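Local coordinates for protein fumarate lyase (Mesorhizobium sp., PDB 3C8T) that belongs to the fumarase/aspartase superfamily of lyases, largely helical proteins that here assemble as four copies of one chain, its precise role being unassigned, at residues E32-L37 / Y97-A102; G261-P266 / D351-N356; E367-A372 / D421-R426. One frame throughout, in Å; residues are numbered along the deposited sequence. Where two conformers were deposited one is given.

Interaction 1 of 3, residues E32-L37 / Y97-A102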
ATOM      1  N   GLU A  32      -5.017  15.928  32.126  1.00 36.42           N
ATOM      2  CA  GLU A  32      -4.020  17.005  32.040  1.00 36.76           C
ATOM      3  C   GLU A  32      -4.501  18.162  31.164  1.00 35.17           C
ATOM      4  O   GLU A  32      -4.371  19.328  31.533  1.00 35.62           O
ATOM      5  CB  GLU A  32      -2.630  16.463  31.611  1.00 36.49           C
ATOM      6  CG  GLU A  32      -1.628  17.555  31.274  1.00 39.88           C
ATOM      7  CD  GLU A  32      -0.245  17.062  30.857  1.00 40.97           C
ATOM      8  OE1 GLU A  32       0.007  15.822  30.823  1.00 45.30           O
ATOM      9  OE2 GLU A  32       0.610  17.945  30.564  1.00 45.60           O
ATOM     10  N   THR A  33      -5.102  17.838  30.024  1.00 34.97           N
ATOM     11  CA  THR A  33      -5.623  18.820  29.062  1.00 33.42           C
ATOM     12  C   THR A  33      -6.803  19.607  29.657  1.00 33.34           C
ATOM     13  O   THR A  33      -6.849  20.835  29.536  1.00 32.07           O
ATOM     14  CB  THR A  33      -6.055  18.087  27.779  1.00 34.16           C
ATOM     15  OG1 THR A  33      -4.939  17.350  27.254  1.00 33.37           O
ATOM     16  CG2 THR A  33      -6.642  19.046  26.693  1.00 33.60           C
ATOM     17  N   GLU A  34      -7.758  18.900  30.280  1.00 32.74           N
ATOM     18  CA  GLU A  34      -8.964  19.536  30.841  1.00 33.57           C
ATOM     19  C   GLU A  34      -8.617  20.506  31.989  1.00 34.20           C
ATOM     20  O   GLU A  34      -9.224  21.569  32.110  1.00 34.65           O
ATOM     21  CB  GLU A  34      -9.938  18.489  31.354  1.00 33.45           C
ATOM     22  CG  GLU A  34     -10.574  17.650  30.259  1.00 36.20           C
ATOM     23  CD  GLU A  34     -11.848  18.268  29.677  1.00 38.79           C
ATOM     24  OE1 GLU A  34     -12.204  19.416  30.038  1.00 38.98           O
ATOM     25  OE2 GLU A  34     -12.502  17.576  28.869  1.00 40.51           O
ATOM     26  N   VAL A  35      -7.649  20.120  32.820  1.00 34.69           N
ATOM     27  CA  VAL A  35      -7.189  20.930  33.944  1.00 35.84           C
ATOM     28  C   VAL A  35      -6.518  22.175  33.420  1.00 36.14           C
ATOM     29  O   VAL A  35      -6.764  23.274  33.925  1.00 37.48           O
ATOM     30  CB  VAL A  35      -6.170  20.145  34.837  1.00 35.89           C
ATOM     31  CG1 VAL A  35      -5.423  21.084  35.816  1.00 37.61           C
ATOM     32  CG2 VAL A  35      -6.858  19.049  35.576  1.00 35.80           C
ATOM     33  N   ALA A  36      -5.672  22.015  32.403  1.00 35.97           N
ATOM     34  CA  ALA A  36      -4.974  23.143  31.817  1.00 35.13           C
ATOM     35  C   ALA A  36      -5.994  24.063  31.167  1.00 35.22           C
ATOM     36  O   ALA A  36      -5.842  25.288  31.206  1.00 35.83           O
ATOM     37  CB  ALA A  36      -3.924  22.674  30.815  1.00 34.67           C
ATOM     38  N   LEU A  37      -7.054  23.501  30.594  1.00 35.43           N
ATOM     39  CA  LEU A  37      -8.097  24.338  29.962  1.00 35.35           C
ATOM     40  C   LEU A  37      -8.802  25.209  31.000  1.00 36.49           C
ATOM     41  O   LEU A  37      -9.023  26.401  30.760  1.00 36.55           O
ATOM     42  CB  LEU A  37      -9.105  23.489  29.201  1.00 34.95           C
ATOM     43  CG  LEU A  37     -10.337  24.198  28.610  1.00 34.50           C
ATOM     44  CD1 LEU A  37      -9.991  25.217  27.514  1.00 30.30           C
ATOM     45  CD2 LEU A  37     -11.266  23.166  28.100  1.00 36.55           C
ATOM     46  N   TYR A  97     -17.539  23.521  35.760  1.00 41.48           N
ATOM     47  CA  TYR A  97     -16.884  24.389  34.778  1.00 40.69           C
ATOM     48  C   TYR A  97     -15.895  23.686  33.881  1.00 39.44           C
ATOM     49  O   TYR A  97     -15.174  24.337  33.114  1.00 38.97           O
ATOM     50  CB  TYR A  97     -16.219  25.585  35.433  1.00 41.05           C
ATOM     51  CG  TYR A  97     -17.182  26.480  36.168  1.00 42.66           C
ATOM     52  CD1 TYR A  97     -17.751  27.592  35.546  1.00 42.74           C
ATOM     53  CD2 TYR A  97     -17.527  26.196  37.492  1.00 43.20           C
ATOM     54  CE1 TYR A  97     -18.618  28.409  36.233  1.00 44.83           C
ATOM     55  CE2 TYR A  97     -18.384  26.984  38.181  1.00 44.41           C
ATOM     56  CZ  TYR A  97     -18.925  28.092  37.560  1.00 44.66           C
ATOM     57  OH  TYR A  97     -19.782  28.874  38.291  1.00 46.56           O
ATOM     58  N   LEU A  98     -15.894  22.363  33.974  1.00 38.16           N
ATOM     59  CA  LEU A  98     -15.022  21.496  33.210  1.00 37.77           C
ATOM     60  C   LEU A  98     -15.455  21.498  31.746  1.00 37.47           C
ATOM     61  O   LEU A  98     -16.637  21.748  31.443  1.00 36.21           O
ATOM     62  CB  LEU A  98     -15.130  20.083  33.769  1.00 37.82           C
ATOM     63  CG  LEU A  98     -14.056  19.238  34.489  1.00 39.31           C
ATOM     64  CD1 LEU A  98     -12.710  19.882  34.715  1.00 37.22           C
ATOM     65  CD2 LEU A  98     -14.623  18.655  35.777  1.00 36.21           C
ATOM     66  N   HIS A  99     -14.499  21.245  30.842  1.00 36.67           N
ATOM     67  CA  HIS A  99     -14.808  21.056  29.431  1.00 36.54           C
ATOM     68  C   HIS A  99     -15.683  22.209  28.988  1.00 37.03           C
ATOM     69  O   HIS A  99     -16.782  22.001  28.475  1.00 38.54           O
ATOM     70  CB  HIS A  99     -15.550  19.721  29.264  1.00 35.82           C
ATOM     71  CG  HIS A  99     -15.606  19.203  27.860  1.00 35.88           C
ATOM     72  ND1 HIS A  99     -14.609  18.422  27.314  1.00 34.00           N
ATOM     73  CD2 HIS A  99     -16.574  19.297  26.912  1.00 35.73           C
ATOM     74  CE1 HIS A  99     -14.947  18.073  26.085  1.00 35.70           C
ATOM     75  NE2 HIS A  99     -16.136  18.589  25.818  1.00 37.40           N
ATOM     76  N   TRP A 100     -15.230  23.434  29.212  1.00 37.37           N
ATOM     77  CA  TRP A 100     -16.073  24.605  28.932  1.00 37.39           C
ATOM     78  C   TRP A 100     -15.693  25.102  27.566  1.00 36.98           C
ATOM     79  O   TRP A 100     -14.587  25.602  27.379  1.00 37.02           O
ATOM     80  CB  TRP A 100     -15.790  25.671  29.986  1.00 39.59           C
ATOM     81  CG  TRP A 100     -16.635  26.913  29.960  1.00 41.36           C
ATOM     82  CD1 TRP A 100     -16.393  28.075  29.255  1.00 43.43           C
ATOM     83  CD2 TRP A 100     -17.824  27.145  30.714  1.00 42.78           C
ATOM     84  NE1 TRP A 100     -17.382  29.002  29.508  1.00 41.91           N
ATOM     85  CE2 TRP A 100     -18.266  28.463  30.410  1.00 43.93           C
ATOM     86  CE3 TRP A 100     -18.562  26.370  31.616  1.00 42.98           C
ATOM     87  CZ2 TRP A 100     -19.418  29.021  30.984  1.00 42.53           C
ATOM     88  CZ3 TRP A 100     -19.706  26.919  32.185  1.00 43.69           C
ATOM     89  CH2 TRP A 100     -20.120  28.247  31.866  1.00 44.32           C
ATOM     90  N   GLY A 101     -16.587  24.919  26.598  1.00 36.59           N
ATOM     91  CA  GLY A 101     -16.340  25.343  25.226  1.00 35.89           C
ATOM     92  C   GLY A 101     -15.557  24.338  24.391  1.00 35.58           C
ATOM     93  O   GLY A 101     -15.396  24.550  23.200  1.00 36.22           O
ATOM     94  N   ALA A 102     -15.094  23.257  25.024  1.00 34.47           N
ATOM     95  CA  ALA A 102     -14.392  22.138  24.384  1.00 33.60           C
ATOM     96  C   ALA A 102     -15.307  21.167  23.626  1.00 32.94           C
ATOM     97  O   ALA A 102     -16.450  20.972  24.006  1.00 32.21           O
ATOM     98  CB  ALA A 102     -13.592  21.353  25.446  1.00 33.23           C
TER
HETATM   99  O   HOH W   1     -11.768  22.115  31.818  1.00 32.34           O
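A histidine-carboxylate pair, His99 with Glu34, ties the loop between helices 80-91 and 104-140 to helix 23-43 in the N-terminal part of this superfamily fold. The loop leads into what, by sequence, is probably the first of the conserved regions of the lyase family. One carboxylate oxygen of Glu34 makes the bond: His99 ND1 donates to Glu34 OE2 over 2.8 Å, and at 168° the bond is nearly straight. The oxygen lies almost in the imidazole plane and uses its syn lone pair, so the hydrogen points where a carboxylate accepts well. The two flat groups are nevertheless twisted 34° apart. Glutamate suits the place because its chain can fold: a bend at chi2 (-88°) swings the carboxylate out from the helix to the edge of the ring. The bond fixes the rotation of the imidazole.

A second link is made through solvent. Water 1 accepts from the backbone N of His99 at 3.0 Å and lies 2.6 Å from Glu34 O. His99 has backbone angles of the left-handed helical region, which turn the loop sharply here. The ring is also packed by Ile80, Leu81 and Val84 of helix 80-91, so this polar pair sits among apolar neighbours. From the second subunit, Arg379 donates to the carbonyl oxygens of Leu98 and His99.

One turn along the helix from Glu34, Leu37 supplies the apolar half of the contact. Its CD2 passes 4.1 Å from Trp100 N and meets Ala102 CB at 4.0 Å; that small methyl in turn sits 3.5 Å above the plane of the His99 ring, over its centre.

Interaction 2 of 3, residues G261-P266 / D351-N356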
ATOM      1  N   GLY A 261      29.489 -15.464   5.801  1.00 26.46           N
ATOM      2  CA  GLY A 261      29.900 -15.587   7.190  1.00 26.03           C
ATOM      3  C   GLY A 261      30.722 -14.417   7.680  1.00 26.99           C
ATOM      4  O   GLY A 261      31.587 -14.581   8.549  1.00 27.22           O
ATOM      5  N   GLU A 262      30.422 -13.228   7.165  1.00 26.82           N
ATOM      6  CA  GLU A 262      31.230 -12.048   7.414  1.00 27.79           C
ATOM      7  C   GLU A 262      30.900 -11.315   8.719  1.00 28.20           C
ATOM      8  O   GLU A 262      31.726 -10.551   9.206  1.00 27.30           O
ATOM      9  CB  GLU A 262      31.176 -11.092   6.236  1.00 27.08           C
ATOM     10  CG  GLU A 262      31.858 -11.651   5.028  1.00 28.99           C
ATOM     11  CD  GLU A 262      31.701 -10.774   3.810  1.00 33.05           C
ATOM     12  OE1 GLU A 262      30.919  -9.781   3.891  1.00 32.41           O
ATOM     13  OE2 GLU A 262      32.347 -11.079   2.778  1.00 28.62           O
ATOM     14  N   VAL A 263      29.692 -11.556   9.248  1.00 29.50           N
ATOM     15  CA  VAL A 263      29.220 -11.012  10.530  1.00 29.64           C
ATOM     16  C   VAL A 263      28.250 -11.984  11.215  1.00 30.96           C
ATOM     17  O   VAL A 263      27.812 -12.973  10.622  1.00 30.94           O
ATOM     18  CB  VAL A 263      28.481  -9.614  10.396  1.00 29.73           C
ATOM     19  CG1 VAL A 263      29.386  -8.529   9.777  1.00 28.39           C
ATOM     20  CG2 VAL A 263      27.140  -9.746   9.670  1.00 27.89           C
ATOM     21  N   ALA A 264      27.906 -11.665  12.462  1.00 30.98           N
ATOM     22  CA  ALA A 264      26.921 -12.386  13.219  1.00 31.99           C
ATOM     23  C   ALA A 264      26.287 -11.420  14.230  1.00 32.37           C
ATOM     24  O   ALA A 264      26.956 -10.495  14.750  1.00 32.21           O
ATOM     25  CB  ALA A 264      27.568 -13.640  13.953  1.00 32.54           C
ATOM     26  N   GLU A 265      24.999 -11.627  14.477  1.00 32.58           N
ATOM     27  CA  GLU A 265      24.216 -10.849  15.424  1.00 34.24           C
ATOM     28  C   GLU A 265      24.726 -11.214  16.793  1.00 34.41           C
ATOM     29  O   GLU A 265      25.245 -12.300  16.957  1.00 33.55           O
ATOM     30  CB  GLU A 265      22.721 -11.253  15.346  1.00 33.67           C
ATOM     31  CG  GLU A 265      21.952 -10.686  14.103  1.00 35.28           C
ATOM     32  CD  GLU A 265      20.399 -10.748  14.257  1.00 36.46           C
ATOM     33  OE1 GLU A 265      19.886 -11.197  15.331  1.00 33.71           O
ATOM     34  OE2 GLU A 265      19.711 -10.299  13.305  1.00 37.62           O
ATOM     35  N   PRO A 266      24.563 -10.323  17.794  1.00 35.84           N
ATOM     36  CA  PRO A 266      24.953 -10.738  19.129  1.00 36.91           C
ATOM     37  C   PRO A 266      23.937 -11.765  19.664  1.00 38.12           C
ATOM     38  O   PRO A 266      24.301 -12.945  19.782  1.00 38.91           O
ATOM     39  CB  PRO A 266      24.909  -9.447  19.928  1.00 36.50           C
ATOM     40  CG  PRO A 266      23.886  -8.636  19.239  1.00 37.14           C
ATOM     41  CD  PRO A 266      24.024  -8.955  17.781  1.00 35.64           C
ATOM     42  N   ASP A 351      38.495 -12.063   9.098  1.00 32.88           N
ATOM     43  CA  ASP A 351      39.055 -13.251   8.463  1.00 34.68           C
ATOM     44  C   ASP A 351      38.179 -13.772   7.351  1.00 33.60           C
ATOM     45  O   ASP A 351      38.667 -14.001   6.249  1.00 32.24           O
ATOM     46  CB  ASP A 351      39.387 -14.378   9.491  1.00 36.21           C
ATOM     47  CG  ASP A 351      38.163 -14.813  10.361  1.00 39.49           C
ATOM     48  OD1 ASP A 351      37.169 -14.076  10.459  1.00 43.15           O
ATOM     49  OD2 ASP A 351      38.207 -15.907  10.964  1.00 44.83           O
ATOM     50  N   ARG A 352      36.878 -13.923   7.613  1.00 33.52           N
ATOM     51  CA  ARG A 352      35.956 -14.330   6.547  1.00 33.45           C
ATOM     52  C   ARG A 352      35.880 -13.237   5.466  1.00 32.55           C
ATOM     53  O   ARG A 352      35.759 -13.557   4.306  1.00 31.87           O
ATOM     54  CB  ARG A 352      34.549 -14.653   7.073  1.00 34.18           C
ATOM     55  CG  ARG A 352      34.388 -15.985   7.782  1.00 36.84           C
ATOM     56  CD  ARG A 352      34.791 -17.184   6.930  1.00 39.13           C
ATOM     57  NE  ARG A 352      33.873 -17.453   5.821  1.00 43.66           N
ATOM     58  CZ  ARG A 352      32.694 -18.083   5.947  1.00 42.99           C
ATOM     59  NH1 ARG A 352      32.269 -18.475   7.148  1.00 40.56           N
ATOM     60  NH2 ARG A 352      31.925 -18.297   4.878  1.00 42.58           N
ATOM     61  N   MET A 353      35.988 -11.966   5.862  1.00 31.09           N
ATOM     62  CA  MET A 353      35.920 -10.866   4.922  1.00 30.78           C
ATOM     63  C   MET A 353      37.078 -10.910   3.910  1.00 32.89           C
ATOM     64  O   MET A 353      36.890 -10.672   2.710  1.00 32.33           O
ATOM     65  CB  MET A 353      35.881  -9.499   5.660  1.00 29.89           C
ATOM     66  CG  MET A 353      34.516  -9.126   6.316  1.00 29.33           C
ATOM     67  SD  MET A 353      34.505  -7.598   7.334  1.00 26.11           S
ATOM     68  CE  MET A 353      32.718  -7.493   7.646  1.00 29.77           C
ATOM     69  N   ARG A 354      38.273 -11.152   4.437  1.00 35.20           N
ATOM     70  CA  ARG A 354      39.537 -11.231   3.693  1.00 38.02           C
ATOM     71  C   ARG A 354      39.447 -12.434   2.747  1.00 37.57           C
ATOM     72  O   ARG A 354      39.789 -12.346   1.572  1.00 37.78           O
ATOM     73  CB  ARG A 354      40.679 -11.430   4.720  1.00 37.14           C
ATOM     74  CG  ARG A 354      42.107 -11.106   4.284  1.00 42.03           C
ATOM     75  CD  ARG A 354      43.221 -11.359   5.423  1.00 43.24           C
ATOM     76  NE  ARG A 354      42.742 -11.511   6.823  1.00 50.92           N
ATOM     77  CZ  ARG A 354      42.418 -10.504   7.653  1.00 54.57           C
ATOM     78  NH1 ARG A 354      42.497  -9.220   7.257  1.00 58.25           N
ATOM     79  NH2 ARG A 354      41.994 -10.771   8.887  1.00 53.23           N
ATOM     80  N   GLU A 355      38.957 -13.559   3.259  1.00 38.07           N
ATOM     81  CA  GLU A 355      38.811 -14.759   2.447  1.00 39.65           C
ATOM     82  C   GLU A 355      37.846 -14.547   1.275  1.00 38.12           C
ATOM     83  O   GLU A 355      38.125 -14.968   0.137  1.00 38.11           O
ATOM     84  CB  GLU A 355      38.387 -15.924   3.334  1.00 39.64           C
ATOM     85  CG  GLU A 355      38.072 -17.261   2.599  1.00 44.20           C
ATOM     86  CD  GLU A 355      37.515 -18.334   3.565  1.00 45.34           C
ATOM     87  OE1 GLU A 355      36.565 -19.071   3.175  1.00 49.41           O
ATOM     88  OE2 GLU A 355      38.020 -18.415   4.732  1.00 52.67           O
ATOM     89  N   ASN A 356      36.724 -13.872   1.520  1.00 35.84           N
ATOM     90  CA  ASN A 356      35.762 -13.663   0.438  1.00 34.93           C
ATOM     91  C   ASN A 356      36.322 -12.661  -0.601  1.00 34.75           C
ATOM     92  O   ASN A 356      36.121 -12.816  -1.805  1.00 34.57           O
ATOM     93  CB  ASN A 356      34.376 -13.242   0.986  1.00 34.64           C
ATOM     94  CG  ASN A 356      33.757 -14.311   1.902  1.00 34.44           C
ATOM     95  OD1 ASN A 356      34.020 -15.497   1.747  1.00 34.96           O
ATOM     96  ND2 ASN A 356      32.929 -13.890   2.843  1.00 33.73           N
TER
HETATM   97  O   HOH W   2      34.252  -9.622   1.565  1.00 29.98           O
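Glu262 and Asn356 reach for each other from opposite directions, while Met353 crosses the glutamate chain at about a right angle. Extended beyond CG, Glu262 carries its carboxylate to the helix, where Asn356 ND2 donates to Glu262 OE2 at 2.9 Å and 169°. The oxygen is met on its anti side, 24° out of the carboxylate plane, yet it lies almost in the amide plane of Asn356. An asparagine suits the position because its amide has a second hydrogen, which goes to Leu260 O. The same OE2 accepts from water 2 at 2.7 Å, which also donates to Met353 O, and forms a salt bridge with Arg149. A buried carboxylate gripped this often would probably stay ionised.

Beneath the polar end, Met353 CG packs 3.9 Å from Glu262 CB, and the straight thioether chain runs on until Met353 CE touches Glu262 O at 3.6 Å and Val263 CG1 at 4.1 Å. An unbranched methionine can cross beneath the glutamate chain and still reach Val263 with its methyl; Met146 and Met255 add to the surrounding apolar layer.

In the fold, the strand 263-264 pairs antiparallel with 347-348 as a two-stranded ribbon; helix 350-357 follows, and its Arg352, Met353 and Asn356 pack on Gly261 and Glu262 just before the strand. Residues 267-281 are not modelled; the sequence there matches the signature loop of the superfamily.

On the other flank Arg352 curls back, bent at chi2 and chi3, and lays one face of its guanidinium over Gly261 CA, 3.6 Å from the plane and offset toward the rim. Glycine, with positive phi and no side chain, permits that closeness. Arg352 CG rests 3.2 Å from Gly261 O, and its NH2 donates to Thr258 O.

Interaction 3 of 3, residues E367-A372 / D421-R426; sequences EAVMMA and DLTDPR
Leu422 packs against Ala368, Val369 and Ala372, joining helix 416-422 to helix 366-377 within the helical C-terminal domain that this family shares with adenylosuccinate lyase. Both branches of the leucine are used. Leu422 CD1 meets Ala372 CB at 3.6 Å, while Leu422 CD2 lies over the backbone at Ala368 O, also 3.6 Å away. Alanines four residues apart present one low, smooth strip of helix, and a leucine, broad at its tip, can straddle it. With CG anti to its carbonyl carbon (chi1 -66°), Leu422 sends the fork at the strip.

Alongside, Val369 uses a single methyl for two neighbours: its CG2 touches Leu422 CB and Thr423 CG2, each at 4.0 Å, the side chains crossing at a slant. Ala368 CB approaches the backbone as well, at 3.7 Å from Leu422 O. The contact is made by van der Waals packing.

The next shell is made by the other small helices of the domain. Leu404, Val410 and Leu414 close round Val369, and Leu414 also touches Leu422, while Leu400 and Phe401 pack on Thr423. Threonine is apt here because it is two-faced: its methyl points into this apolar cluster, whereas OG1, held between the backbone N and carbonyl carbon, bonds back to Leu419 O in the preceding turn.

Beyond Thr423, Asp424 makes an Asx turn: Arg426 N donates to Asp424 OD1 at 2.9 Å and 157°, reaching that oxygen from above the carboxylate plane, 48° out of it.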
ATOM      1  N   GLU A 367      40.062  -3.570 -12.744  1.00 34.49           N
ATOM      2  CA  GLU A 367      40.053  -2.107 -12.960  1.00 36.40           C
ATOM      3  C   GLU A 367      41.386  -1.409 -12.607  1.00 35.74           C
ATOM      4  O   GLU A 367      41.818  -0.502 -13.324  1.00 36.31           O
ATOM      5  CB  GLU A 367      38.923  -1.433 -12.160  1.00 36.21           C
ATOM      6  CG  GLU A 367      38.629  -0.004 -12.665  1.00 38.94           C
ATOM      7  CD  GLU A 367      37.768   0.839 -11.698  1.00 40.30           C
ATOM      8  OE1 GLU A 367      36.580   1.122 -12.044  1.00 44.84           O
ATOM      9  OE2 GLU A 367      38.283   1.229 -10.606  1.00 43.58           O
ATOM     10  N   ALA A 368      42.016  -1.816 -11.497  1.00 35.17           N
ATOM     11  CA  ALA A 368      43.325  -1.286 -11.090  1.00 35.06           C
ATOM     12  C   ALA A 368      44.451  -1.571 -12.116  1.00 35.60           C
ATOM     13  O   ALA A 368      45.368  -0.760 -12.279  1.00 35.71           O
ATOM     14  CB  ALA A 368      43.722  -1.842  -9.716  1.00 34.41           C
ATOM     15  N   VAL A 369      44.428  -2.746 -12.758  1.00 35.63           N
ATOM     16  CA  VAL A 369      45.384  -3.010 -13.839  1.00 35.77           C
ATOM     17  C   VAL A 369      45.083  -2.112 -15.059  1.00 36.35           C
ATOM     18  O   VAL A 369      46.002  -1.487 -15.591  1.00 35.51           O
ATOM     19  CB  VAL A 369      45.449  -4.501 -14.222  1.00 36.22           C
ATOM     20  CG1 VAL A 369      46.537  -4.755 -15.294  1.00 35.34           C
ATOM     21  CG2 VAL A 369      45.664  -5.397 -12.961  1.00 36.07           C
ATOM     22  N   MET A 370      43.813  -2.033 -15.478  1.00 37.76           N
ATOM     23  CA  MET A 370      43.369  -1.087 -16.531  1.00 39.44           C
ATOM     24  C   MET A 370      43.874   0.347 -16.284  1.00 39.89           C
ATOM     25  O   MET A 370      44.531   0.934 -17.144  1.00 39.29           O
ATOM     26  CB  MET A 370      41.840  -1.053 -16.651  1.00 39.71           C
ATOM     27  CG  MET A 370      41.178  -2.310 -17.219  1.00 41.76           C
ATOM     28  SD  MET A 370      39.355  -2.332 -17.086  1.00 40.48           S
ATOM     29  CE  MET A 370      39.034  -4.074 -17.354  1.00 42.78           C
ATOM     30  N   MET A 371      43.564   0.904 -15.113  1.00 40.26           N
ATOM     31  CA  MET A 371      44.031   2.242 -14.695  0.50 40.24           C
ATOM     32  C   MET A 371      45.547   2.363 -14.902  1.00 40.69           C
ATOM     33  O   MET A 371      46.051   3.336 -15.448  1.00 40.70           O
ATOM     34  CB  MET A 371      43.655   2.501 -13.214  0.50 40.21           C
ATOM     35  CG  MET A 371      44.056   3.881 -12.603  0.50 40.30           C
ATOM     36  SD  MET A 371      44.127   3.905 -10.775  0.50 38.91           S
ATOM     37  CE  MET A 371      45.204   2.478 -10.486  0.50 38.71           C
ATOM     38  N   ALA A 372      46.284   1.358 -14.446  1.00 40.49           N
ATOM     39  CA  ALA A 372      47.742   1.404 -14.559  1.00 40.99           C
ATOM     40  C   ALA A 372      48.267   1.229 -15.987  1.00 41.22           C
ATOM     41  O   ALA A 372      49.337   1.732 -16.329  1.00 41.74           O
ATOM     42  CB  ALA A 372      48.380   0.369 -13.647  1.00 41.18           C
ATOM     43  N   ASP A 421      51.303  -6.217  -7.093  1.00 36.38           N
ATOM     44  CA  ASP A 421      50.702  -5.123  -6.302  1.00 37.35           C
ATOM     45  C   ASP A 421      49.251  -4.762  -6.770  1.00 36.50           C
ATOM     46  O   ASP A 421      48.326  -4.639  -5.964  1.00 36.09           O
ATOM     47  CB  ASP A 421      51.623  -3.890  -6.348  1.00 37.69           C
ATOM     48  CG  ASP A 421      52.951  -4.107  -5.576  1.00 41.93           C
ATOM     49  OD1 ASP A 421      53.020  -5.085  -4.777  1.00 42.05           O
ATOM     50  OD2 ASP A 421      53.913  -3.297  -5.768  1.00 44.19           O
ATOM     51  N   LEU A 422      49.076  -4.624  -8.076  1.00 35.34           N
ATOM     52  CA  LEU A 422      47.802  -4.201  -8.676  1.00 35.41           C
ATOM     53  C   LEU A 422      46.696  -5.256  -8.581  1.00 35.31           C
ATOM     54  O   LEU A 422      45.520  -4.913  -8.559  1.00 35.53           O
ATOM     55  CB  LEU A 422      48.000  -3.797 -10.143  1.00 35.03           C
ATOM     56  CG  LEU A 422      48.860  -2.545 -10.358  1.00 34.26           C
ATOM     57  CD1 LEU A 422      49.391  -2.491 -11.791  1.00 35.46           C
ATOM     58  CD2 LEU A 422      48.083  -1.284  -9.998  1.00 33.48           C
ATOM     59  N   THR A 423      47.092  -6.525  -8.535  1.00 34.86           N
ATOM     60  CA  THR A 423      46.159  -7.617  -8.380  1.00 34.46           C
ATOM     61  C   THR A 423      45.864  -7.985  -6.937  1.00 34.43           C
ATOM     62  O   THR A 423      45.062  -8.877  -6.706  1.00 34.62           O
ATOM     63  CB  THR A 423      46.553  -8.875  -9.225  1.00 34.52           C
ATOM     64  OG1 THR A 423      47.881  -9.310  -8.891  1.00 35.63           O
ATOM     65  CG2 THR A 423      46.474  -8.549 -10.705  1.00 32.69           C
ATOM     66  N   ASP A 424      46.494  -7.308  -5.972  1.00 35.28           N
ATOM     67  CA  ASP A 424      46.136  -7.446  -4.537  1.00 36.45           C
ATOM     68  C   ASP A 424      45.013  -6.478  -4.181  1.00 36.48           C
ATOM     69  O   ASP A 424      45.214  -5.258  -4.152  1.00 36.66           O
ATOM     70  CB  ASP A 424      47.327  -7.152  -3.617  1.00 37.07           C
ATOM     71  CG  ASP A 424      47.019  -7.423  -2.119  1.00 40.11           C
ATOM     72  OD1 ASP A 424      45.833  -7.544  -1.697  1.00 40.73           O
ATOM     73  OD2 ASP A 424      48.001  -7.504  -1.345  1.00 41.74           O
ATOM     74  N   PRO A 425      43.825  -7.011  -3.878  1.00 36.65           N
ATOM     75  CA  PRO A 425      42.669  -6.134  -3.586  1.00 36.86           C
ATOM     76  C   PRO A 425      42.892  -5.131  -2.447  1.00 36.28           C
ATOM     77  O   PRO A 425      42.299  -4.041  -2.459  1.00 36.08           O
ATOM     78  CB  PRO A 425      41.534  -7.136  -3.270  1.00 35.90           C
ATOM     79  CG  PRO A 425      42.231  -8.381  -2.892  1.00 37.22           C
ATOM     80  CD  PRO A 425      43.460  -8.431  -3.776  1.00 36.97           C
ATOM     81  N   ARG A 426      43.767  -5.466  -1.499  1.00 36.27           N
ATOM     82  CA  ARG A 426      44.023  -4.576  -0.349  1.00 36.07           C
ATOM     83  C   ARG A 426      44.608  -3.230  -0.780  1.00 35.76           C
ATOM     84  O   ARG A 426      44.512  -2.247  -0.037  1.00 36.70           O
ATOM     85  CB  ARG A 426      44.905  -5.257   0.703  1.00 36.44           C
TER

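The three contacts follow one another along the chain. Interactions 1 and 3 lie far out on opposite sides of the chain's centre, with interaction 2 on the side of interaction 3; the centre of interaction 1 is 60 Å from that of interaction 2 and 73 Å from that of interaction 3. Interactions 2 and 3 are about 6 Å apart at their nearest atoms without touching; their helices 350-357 and 366-377 follow each other in the chain. Interactions 1 and 3 both touch the second subunit, and interaction 2 the third. In relatives, active sites combine conserved regions from three subunits, so such ties are consistent with sites shared across the tetramer.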